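Local coordinates for Lin2960 protein (Listeria innocua, PDB 3OOP), which probably binds DNA as a dimeric transcription factor of the MarR family, although its specific function is unknown, at residues E38-A48 with E56-D64; K20-R28 with V112-F120. All coordinates share one frame; numbering follows the deposited sequence.

Interaction 1 (E38-A48 with E56-D64)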
loop_
_atom_site.group_PDB
_atom_site.type_symbol
_atom_site.label_atom_id
_atom_site.label_comp_id
_atom_site.label_asym_id
_atom_site.label_seq_id
_atom_site.Cartn_x
_atom_site.Cartn_y
_atom_site.Cartn_z
ATOM N N GLU A 38 -20.797 -1.491 -8.174
ATOM C CA GLU A 38 -21.002 -2.550 -7.180
ATOM C C GLU A 38 -21.791 -3.732 -7.763
ATOM O O GLU A 38 -21.551 -4.889 -7.413
ATOM C CB GLU A 38 -21.655 -2.005 -5.894
ATOM C CG GLU A 38 -23.119 -1.588 -6.039
ATOM C CD GLU A 38 -23.791 -1.222 -4.715
ATOM O OE1 GLU A 38 -24.945 -0.748 -4.769
ATOM O OE2 GLU A 38 -23.179 -1.397 -3.636
ATOM N N GLN A 39 -22.727 -3.426 -8.665
ATOM C CA GLN A 39 -23.479 -4.458 -9.373
ATOM C C GLN A 39 -22.541 -5.217 -10.299
ATOM O O GLN A 39 -22.673 -6.428 -10.466
ATOM C CB GLN A 39 -24.639 -3.837 -10.158
ATOM C CG GLN A 39 -25.785 -3.367 -9.275
ATOM C CD GLN A 39 -26.711 -2.395 -9.984
ATOM O OE1 GLN A 39 -26.641 -2.221 -11.204
ATOM N NE2 GLN A 39 -27.584 -1.752 -9.220
ATOM N N TRP A 40 -21.600 -4.500 -10.899
ATOM C CA TRP A 40 -20.622 -5.121 -11.785
ATOM C C TRP A 40 -19.724 -6.080 -11.019
ATOM O O TRP A 40 -19.468 -7.186 -11.485
ATOM C CB TRP A 40 -19.802 -4.059 -12.504
ATOM C CG TRP A 40 -18.600 -4.576 -13.246
ATOM C CD1 TRP A 40 -17.306 -4.213 -13.039
ATOM C CD2 TRP A 40 -18.582 -5.533 -14.316
ATOM N NE1 TRP A 40 -16.477 -4.868 -13.915
ATOM C CE2 TRP A 40 -17.230 -5.697 -14.704
ATOM C CE3 TRP A 40 -19.569 -6.276 -14.974
ATOM C CZ2 TRP A 40 -16.838 -6.566 -15.733
ATOM C CZ3 TRP A 40 -19.176 -7.150 -15.999
ATOM C CH2 TRP A 40 -17.820 -7.282 -16.363
ATOM N N SER A 41 -19.274 -5.673 -9.836
ATOM C CA SER A 41 -18.435 -6.547 -9.010
ATOM C C SER A 41 -19.105 -7.894 -8.795
ATOM O O SER A 41 -18.472 -8.947 -8.952
ATOM C CB SER A 41 -18.131 -5.909 -7.655
ATOM O OG SER A 41 -17.372 -4.728 -7.842
ATOM N N VAL A 42 -20.385 -7.857 -8.443
ATOM C CA VAL A 42 -21.131 -9.079 -8.175
ATOM C C VAL A 42 -21.371 -9.869 -9.468
ATOM O O VAL A 42 -21.128 -11.073 -9.507
ATOM C CB VAL A 42 -22.433 -8.804 -7.387
ATOM C CG1 VAL A 42 -23.264 -10.063 -7.281
ATOM C CG2 VAL A 42 -22.092 -8.294 -5.984
ATOM N N LEU A 43 -21.819 -9.186 -10.522
ATOM C CA LEU A 43 -22.042 -9.824 -11.829
ATOM C C LEU A 43 -20.805 -10.532 -12.365
ATOM O O LEU A 43 -20.893 -11.687 -12.802
ATOM C CB LEU A 43 -22.486 -8.792 -12.867
ATOM C CG LEU A 43 -23.937 -8.603 -13.255
ATOM C CD1 LEU A 43 -23.988 -7.597 -14.407
ATOM C CD2 LEU A 43 -24.624 -9.922 -13.659
ATOM N N GLU A 44 -19.674 -9.819 -12.356
ATOM C CA GLU A 44 -18.375 -10.354 -12.782
ATOM C C GLU A 44 -18.016 -11.616 -11.995
ATOM O O GLU A 44 -17.531 -12.604 -12.561
ATOM C CB GLU A 44 -17.292 -9.271 -12.607
ATOM C CG GLU A 44 -15.853 -9.776 -12.485
ATOM C CD GLU A 44 -14.959 -8.807 -11.726
ATOM O OE1 GLU A 44 -14.351 -9.220 -10.715
ATOM O OE2 GLU A 44 -14.867 -7.630 -12.123
ATOM N N GLY A 45 -18.237 -11.567 -10.679
ATOM C CA GLY A 45 -17.961 -12.707 -9.806
ATOM C C GLY A 45 -18.844 -13.888 -10.142
ATOM O O GLY A 45 -18.390 -15.024 -10.158
ATOM N N ILE A 46 -20.120 -13.619 -10.397
ATOM C CA ILE A 46 -21.041 -14.673 -10.821
ATOM C C ILE A 46 -20.609 -15.278 -12.161
ATOM O O ILE A 46 -20.510 -16.500 -12.285
ATOM C CB ILE A 46 -22.519 -14.193 -10.839
ATOM C CG1 ILE A 46 -22.960 -13.791 -9.425
ATOM C CG2 ILE A 46 -23.434 -15.301 -11.369
ATOM C CD1 ILE A 46 -24.340 -13.106 -9.335
ATOM N N GLU A 47 -20.318 -14.431 -13.148
ATOM C CA GLU A 47 -19.853 -14.926 -14.453
ATOM C C GLU A 47 -18.627 -15.812 -14.284
ATOM O O GLU A 47 -18.545 -16.854 -14.905
ATOM C CB GLU A 47 -19.551 -13.771 -15.426
ATOM C CG GLU A 47 -19.317 -14.212 -16.899
ATOM C CD GLU A 47 -17.962 -14.870 -17.148
ATOM O OE1 GLU A 47 -16.966 -14.504 -16.475
ATOM O OE2 GLU A 47 -17.895 -15.763 -18.035
ATOM N N ALA A 48 -17.689 -15.406 -13.430
ATOM C CA ALA A 48 -16.420 -16.132 -13.292
ATOM C C ALA A 48 -16.562 -17.478 -12.575
ATOM O O ALA A 48 -15.686 -18.347 -12.700
ATOM C CB ALA A 48 -15.382 -15.254 -12.589
ATOM N N GLU A 56 -20.362 -17.629 -1.243
ATOM C CA GLU A 56 -19.090 -17.543 -1.961
ATOM C C GLU A 56 -18.893 -16.239 -2.739
ATOM O O GLU A 56 -17.760 -15.813 -2.938
ATOM C CB GLU A 56 -18.883 -18.758 -2.876
ATOM C CG GLU A 56 -18.572 -20.075 -2.138
ATOM C CD GLU A 56 -17.238 -20.069 -1.396
ATOM O OE1 GLU A 56 -16.295 -19.369 -1.838
ATOM O OE2 GLU A 56 -17.125 -20.781 -0.367
ATOM N N ILE A 57 -19.981 -15.608 -3.181
ATOM C CA ILE A 57 -19.859 -14.305 -3.846
ATOM C C ILE A 57 -19.369 -13.219 -2.892
ATOM O O ILE A 57 -18.556 -12.372 -3.276
ATOM C CB ILE A 57 -21.160 -13.869 -4.577
ATOM C CG1 ILE A 57 -21.233 -14.544 -5.937
ATOM C CG2 ILE A 57 -21.190 -12.351 -4.811
ATOM C CD1 ILE A 57 -20.102 -14.117 -6.908
ATOM N N ALA A 58 -19.870 -13.262 -1.654
ATOM C CA ALA A 58 -19.412 -12.368 -0.594
ATOM C C ALA A 58 -17.897 -12.460 -0.431
ATOM O O ALA A 58 -17.204 -11.446 -0.441
ATOM C CB ALA A 58 -20.118 -12.703 0.714
ATOM N N LEU A 59 -17.386 -13.687 -0.313
ATOM C CA LEU A 59 -15.944 -13.926 -0.197
ATOM C C LEU A 59 -15.178 -13.430 -1.427
ATOM O O LEU A 59 -14.149 -12.754 -1.303
ATOM C CB LEU A 59 -15.673 -15.414 0.042
ATOM C CG LEU A 59 -15.576 -15.951 1.477
ATOM C CD1 LEU A 59 -16.838 -15.700 2.312
ATOM C CD2 LEU A 59 -15.245 -17.441 1.446
ATOM N N TRP A 60 -15.694 -13.751 -2.612
ATOM C CA TRP A 60 -15.084 -13.330 -3.869
ATOM C C TRP A 60 -14.984 -11.812 -3.990
ATOM O O TRP A 60 -13.953 -11.288 -4.397
ATOM C CB TRP A 60 -15.871 -13.901 -5.060
ATOM C CG TRP A 60 -15.266 -13.600 -6.395
ATOM C CD1 TRP A 60 -15.467 -12.485 -7.155
ATOM C CD2 TRP A 60 -14.367 -14.432 -7.134
ATOM N NE1 TRP A 60 -14.744 -12.567 -8.322
ATOM C CE2 TRP A 60 -14.057 -13.751 -8.333
ATOM C CE3 TRP A 60 -13.779 -15.680 -6.890
ATOM C CZ2 TRP A 60 -13.197 -14.287 -9.305
ATOM C CZ3 TRP A 60 -12.912 -16.212 -7.853
ATOM C CH2 TRP A 60 -12.638 -15.513 -9.044
ATOM N N THR A 61 -16.058 -11.105 -3.643
ATOM C CA THR A 61 -16.097 -9.664 -3.836
ATOM C C THR A 61 -15.627 -8.917 -2.594
ATOM O O THR A 61 -15.352 -7.715 -2.659
ATOM C CB THR A 61 -17.519 -9.172 -4.177
ATOM O OG1 THR A 61 -18.402 -9.498 -3.099
ATOM C CG2 THR A 61 -18.034 -9.821 -5.451
ATOM N N LYS A 62 -15.537 -9.636 -1.473
ATOM C CA LYS A 62 -15.222 -9.038 -0.165
ATOM C C LYS A 62 -16.274 -8.008 0.260
ATOM O O LYS A 62 -15.948 -6.904 0.706
ATOM C CB LYS A 62 -13.803 -8.457 -0.154
ATOM C CG LYS A 62 -12.733 -9.526 -0.071
ATOM C CD LYS A 62 -11.356 -9.000 -0.434
ATOM C CE LYS A 62 -11.018 -9.295 -1.888
ATOM N NZ LYS A 62 -9.583 -9.003 -2.188
ATOM N N LYS A 63 -17.539 -8.388 0.108
ATOM C CA LYS A 63 -18.666 -7.601 0.596
ATOM C C LYS A 63 -19.378 -8.429 1.654
ATOM O O LYS A 63 -19.257 -9.653 1.665
ATOM C CB LYS A 63 -19.618 -7.257 -0.557
ATOM C CG LYS A 63 -18.973 -6.452 -1.687
ATOM C CD LYS A 63 -19.964 -6.169 -2.816
ATOM C CE LYS A 63 -19.273 -5.547 -4.032
ATOM N NZ LYS A 63 -18.800 -4.149 -3.814
ATOM N N ASP A 64 -20.116 -7.782 2.553
ATOM C CA ASP A 64 -20.806 -8.542 3.594
ATOM C C ASP A 64 -22.120 -9.154 3.106
ATOM O O ASP A 64 -22.640 -8.775 2.046
ATOM C CB ASP A 64 -20.980 -7.723 4.885
ATOM C CG ASP A 64 -21.798 -6.457 4.691
ATOM O OD1 ASP A 64 -22.693 -6.431 3.825
ATOM O OD2 ASP A 64 -21.560 -5.483 5.442
HETATM O O HOH W 1 -20.808 -2.390 -2.509
HETATM O O HOH W 2 -15.864 -9.468 -8.818
#

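Interaction 2 (K20-R28 with V112-F120)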
loop_
_atom_site.group_PDB
_atom_site.type_symbol
_atom_site.label_atom_id
_atom_site.label_comp_id
_atom_site.label_asym_id
_atom_site.label_seq_id
_atom_site.Cartn_x
_atom_site.Cartn_y
_atom_site.Cartn_z
ATOM N N LYS A 20 -5.093 2.947 -7.117
ATOM C CA LYS A 20 -6.388 3.570 -6.886
ATOM C C LYS A 20 -6.907 4.256 -8.140
ATOM O O LYS A 20 -8.080 4.120 -8.490
ATOM C CB LYS A 20 -6.302 4.558 -5.717
ATOM C CG LYS A 20 -6.193 3.868 -4.372
ATOM C CD LYS A 20 -6.373 4.837 -3.219
ATOM C CE LYS A 20 -5.176 5.758 -3.051
ATOM N NZ LYS A 20 -5.305 6.583 -1.800
ATOM N N LYS A 21 -6.021 4.977 -8.823
ATOM C CA LYS A 21 -6.394 5.688 -10.044
ATOM C C LYS A 21 -6.739 4.721 -11.183
ATOM O O LYS A 21 -7.619 5.001 -12.003
ATOM C CB LYS A 21 -5.279 6.649 -10.467
ATOM C CG LYS A 21 -5.282 7.988 -9.720
ATOM C CD LYS A 21 -6.103 9.041 -10.440
ATOM C CE LYS A 21 -5.768 10.447 -9.936
ATOM N NZ LYS A 21 -6.689 11.487 -10.480
HETATM N N MSE A 22 -6.056 3.584 -11.226
HETATM C CA MSE A 22 -6.334 2.565 -12.245
HETATM C C MSE A 22 -7.738 2.002 -12.051
HETATM O O MSE A 22 -8.508 1.849 -13.006
HETATM C CB MSE A 22 -5.294 1.453 -12.167
HETATM C CG MSE A 22 -3.908 1.867 -12.646
HETATM SE SE MSE A 22 -2.522 0.658 -11.951
HETATM C CE MSE A 22 -2.927 -0.860 -13.060
ATOM N N HIS A 23 -8.093 1.724 -10.802
ATOM C CA HIS A 23 -9.443 1.260 -10.518
ATOM C C HIS A 23 -10.522 2.284 -10.912
ATOM O O HIS A 23 -11.531 1.929 -11.522
ATOM C CB HIS A 23 -9.594 0.873 -9.058
ATOM C CG HIS A 23 -10.949 0.333 -8.735
ATOM N ND1 HIS A 23 -11.419 -0.854 -9.254
ATOM C CD2 HIS A 23 -11.940 0.825 -7.956
ATOM C CE1 HIS A 23 -12.639 -1.076 -8.800
ATOM N NE2 HIS A 23 -12.978 -0.071 -8.011
ATOM N N LEU A 24 -10.310 3.550 -10.567
ATOM C CA LEU A 24 -11.229 4.610 -10.973
ATOM C C LEU A 24 -11.369 4.706 -12.491
ATOM O O LEU A 24 -12.480 4.892 -13.002
ATOM C CB LEU A 24 -10.811 5.964 -10.373
ATOM C CG LEU A 24 -10.903 6.099 -8.844
ATOM C CD1 LEU A 24 -10.242 7.396 -8.382
ATOM C CD2 LEU A 24 -12.354 6.027 -8.365
ATOM N N PHE A 25 -10.251 4.563 -13.208
ATOM C CA PHE A 25 -10.233 4.631 -14.671
ATOM C C PHE A 25 -11.083 3.534 -15.304
ATOM O O PHE A 25 -11.903 3.793 -16.195
ATOM C CB PHE A 25 -8.791 4.521 -15.177
ATOM C CG PHE A 25 -8.656 4.639 -16.665
ATOM C CD1 PHE A 25 -8.801 5.867 -17.290
ATOM C CD2 PHE A 25 -8.364 3.518 -17.444
ATOM C CE1 PHE A 25 -8.651 5.989 -18.675
ATOM C CE2 PHE A 25 -8.211 3.626 -18.822
ATOM C CZ PHE A 25 -8.358 4.868 -19.442
ATOM N N LEU A 26 -10.894 2.308 -14.832
ATOM C CA LEU A 26 -11.695 1.183 -15.312
ATOM C C LEU A 26 -13.166 1.353 -14.990
ATOM O O LEU A 26 -14.019 0.998 -15.803
ATOM C CB LEU A 26 -11.173 -0.131 -14.750
ATOM C CG LEU A 26 -9.755 -0.492 -15.204
ATOM C CD1 LEU A 26 -9.383 -1.848 -14.625
ATOM C CD2 LEU A 26 -9.622 -0.508 -16.748
HETATM N N MSE A 27 -13.470 1.904 -13.823
HETATM C CA MSE A 27 -14.877 2.132 -13.468
HETATM C C MSE A 27 -15.495 3.242 -14.308
HETATM O O MSE A 27 -16.662 3.141 -14.687
HETATM C CB MSE A 27 -15.058 2.344 -11.961
HETATM C CG MSE A 27 -14.901 1.036 -11.140
HETATM SE SE MSE A 27 -15.858 -0.554 -11.855
HETATM C CE MSE A 27 -14.518 -1.337 -13.066
ATOM N N ARG A 28 -14.709 4.261 -14.657
ATOM C CA ARG A 28 -15.189 5.334 -15.559
ATOM C C ARG A 28 -15.563 4.821 -16.944
ATOM O O ARG A 28 -16.458 5.368 -17.601
ATOM C CB ARG A 28 -14.160 6.462 -15.705
ATOM C CG ARG A 28 -14.077 7.353 -14.506
ATOM C CD ARG A 28 -13.529 8.736 -14.841
ATOM N NE ARG A 28 -12.140 8.717 -15.303
ATOM C CZ ARG A 28 -11.078 8.557 -14.515
ATOM N NH1 ARG A 28 -11.226 8.364 -13.210
ATOM N NH2 ARG A 28 -9.864 8.570 -15.044
ATOM N N VAL A 112 -14.162 -2.914 -20.395
ATOM C CA VAL A 112 -13.132 -2.892 -19.352
ATOM C C VAL A 112 -11.775 -3.377 -19.878
ATOM O O VAL A 112 -10.740 -2.759 -19.603
ATOM C CB VAL A 112 -13.586 -3.690 -18.100
ATOM C CG1 VAL A 112 -12.465 -3.799 -17.080
ATOM C CG2 VAL A 112 -14.828 -3.032 -17.478
ATOM N N GLU A 113 -11.789 -4.457 -20.655
ATOM C CA GLU A 113 -10.574 -5.013 -21.251
ATOM C C GLU A 113 -9.885 -4.009 -22.179
ATOM O O GLU A 113 -8.651 -3.865 -22.174
ATOM C CB GLU A 113 -10.925 -6.291 -22.010
ATOM C CG GLU A 113 -9.738 -7.117 -22.454
ATOM C CD GLU A 113 -10.094 -8.581 -22.611
ATOM O OE1 GLU A 113 -9.483 -9.409 -21.903
ATOM O OE2 GLU A 113 -10.989 -8.904 -23.424
ATOM N N ALA A 114 -10.688 -3.316 -22.986
ATOM C CA ALA A 114 -10.144 -2.308 -23.901
ATOM C C ALA A 114 -9.496 -1.151 -23.133
ATOM O O ALA A 114 -8.410 -0.685 -23.505
ATOM C CB ALA A 114 -11.209 -1.802 -24.865
ATOM N N SER A 115 -10.140 -0.702 -22.053
ATOM C CA SER A 115 -9.564 0.351 -21.193
ATOM C C SER A 115 -8.309 -0.115 -20.469
ATOM O O SER A 115 -7.343 0.639 -20.318
ATOM C CB SER A 115 -10.601 0.849 -20.183
ATOM O OG SER A 115 -11.652 1.492 -20.874
ATOM N N CYS A 116 -8.321 -1.370 -20.039
ATOM C CA CYS A 116 -7.165 -1.985 -19.408
ATOM C C CYS A 116 -5.942 -2.011 -20.348
ATOM O O CYS A 116 -4.821 -1.718 -19.926
ATOM C CB CYS A 116 -7.532 -3.391 -18.944
ATOM S SG CYS A 116 -6.299 -4.143 -17.903
ATOM N N GLU A 117 -6.169 -2.326 -21.620
ATOM C CA GLU A 117 -5.104 -2.270 -22.633
ATOM C C GLU A 117 -4.527 -0.857 -22.745
ATOM O O GLU A 117 -3.307 -0.690 -22.867
ATOM C CB GLU A 117 -5.604 -2.754 -23.999
ATOM C CG GLU A 117 -5.881 -4.254 -24.053
ATOM C CD GLU A 117 -6.603 -4.695 -25.326
ATOM O OE1 GLU A 117 -6.840 -3.860 -26.236
ATOM O OE2 GLU A 117 -6.933 -5.897 -25.416
ATOM N N LYS A 118 -5.399 0.154 -22.700
ATOM C CA LYS A 118 -4.972 1.555 -22.773
ATOM C C LYS A 118 -4.119 1.940 -21.571
ATOM O O LYS A 118 -3.106 2.612 -21.710
ATOM C CB LYS A 118 -6.171 2.497 -22.880
ATOM C CG LYS A 118 -6.943 2.405 -24.184
ATOM C CD LYS A 118 -8.031 3.489 -24.284
ATOM C CE LYS A 118 -7.457 4.842 -24.720
ATOM N NZ LYS A 118 -8.526 5.883 -24.920
HETATM N N MSE A 119 -4.539 1.482 -20.399
HETATM C CA MSE A 119 -3.855 1.726 -19.141
HETATM C C MSE A 119 -2.406 1.232 -19.176
HETATM O O MSE A 119 -1.498 1.892 -18.648
HETATM C CB MSE A 119 -4.611 0.960 -18.067
HETATM C CG MSE A 119 -4.293 1.269 -16.667
HETATM SE SE MSE A 119 -5.939 0.747 -15.732
HETATM C CE MSE A 119 -5.650 -1.171 -15.622
ATOM N N PHE A 120 -2.209 0.060 -19.781
ATOM C CA PHE A 120 -0.897 -0.577 -19.835
ATOM C C PHE A 120 -0.123 -0.346 -21.132
ATOM O O PHE A 120 0.915 -0.970 -21.347
ATOM C CB PHE A 120 -1.015 -2.071 -19.542
ATOM C CG PHE A 120 -1.268 -2.381 -18.097
ATOM C CD1 PHE A 120 -0.236 -2.296 -17.161
ATOM C CD2 PHE A 120 -2.538 -2.763 -17.665
ATOM C CE1 PHE A 120 -0.472 -2.575 -15.808
ATOM C CE2 PHE A 120 -2.776 -3.055 -16.311
ATOM C CZ PHE A 120 -1.747 -2.965 -15.388
#

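Interaction 1 (E38-A48 with E56-D64)
Helix 38-48 and the short helix 56-61 cross at 114° with their axes 9.7 Å apart, coming nearest at Ser41 with Thr61 and at Gly45 with Ile57. Gly45, with no side chain, lets two groups onto its backbone: Ile57 CD1 rests 3.5 Å from Gly45 C, and the indole of Trp60 brings NE1 to 3.5 Å from Gly45 CA, which sits obliquely to the ring. Ile57 splits its branches, CD1 reaching on to Ile46 CG1 while CG2 meets Val42 CG1 at 4.0 Å; both neighbours cross it at about a right angle. The contact belongs to the winged helix-turn-helix of MarR proteins, and Val42 also packs on Ile71 and Leu75 of helix 65-77, the probable recognition helix. Thr61 keeps OG1 between its backbone N and carbonyl carbon (chi1 60°), where it donates a hydrogen bond to Ile57 O at 2.9 Å from the carbonyl face opposite Thr61 N. That leaves Thr61 CG2 directed at Ser41 O, 3.6 Å away. Beyond the helix end, Lys63 lays CE against Ser41 CB at 3.8 Å, and its NZ reaches Glu38 OE2 through a water; Glu38 OE1 forms a salt bridge with Arg70.

Interaction 2 (K20-R28 with V112-F120)
Ser115 O is approached from two quarters: it accepts the helical bond from Met119 N at 2.9 Å, and the ring of Phe25 on the facing helix presents its edge to it, with Phe25 CE2 at 3.5 Å and the oxygen close to the ring plane. The polarised C-H edge of the ring probably makes this mildly attractive, though it is no hydrogen bond. Phe25 gets there with CG anti to its backbone N (chi1 -178°), which carries the ring straight out between the helices. The Phe25 ring also makes a Met-aromatic contact with Met119, a selenomethionine in this crystal, whose SE lies oblique to it, 5.3 Å from the ring centroid. The two helices run at 140° to one another, and Leu26 is a knob in a hole formed by Val112, Ser115, Cys116 and Met119. Leu26 CD2 comes to 3.6 Å from Cys116 N, while Leu26 CD1 meets Met119 CE at 3.9 Å. Met22, likewise a selenomethionine, crosses Met119 at about a right angle, with Met22 CB 3.7 Å from Met119 SE. The Met22 chain then bends at chi3 (73°) and delivers Met22 CE to Phe120 CZ at a tight 3.4 Å, oblique to the ring. Ile142 of the second subunit packs on Met22, Phe25 and Met119, so this pair of helices forms part of the dimer interface, as in other MarR proteins. With no hydrogen bond passing between the segments, the pairing rests on shape and dispersion among apolar and aromatic groups, with selenium here standing in for the polarisable sulfur of the native methionines.

Overall arrangement
The centres of interactions 1 and 2 lie about 19 Å apart. Along the chain, 20-28 comes first, then both segments of interaction 1, then 112-120, so the long-range pairing of helices 2-29 and 99-119 brackets the local one. The two meet where Met27 CE packs on Trp40 CD1 at 4.0 Å, joining helix 2-29 to helix 37-49; Trp40 also touches Leu108 and Arg109 of helix 99-119. Interaction 1 lies in the winged helix-turn-helix that probably binds DNA, and interaction 2 in the helical region facing the second subunit. Their direct packing offers a physical link between dimer interface and the probable DNA-binding lobe.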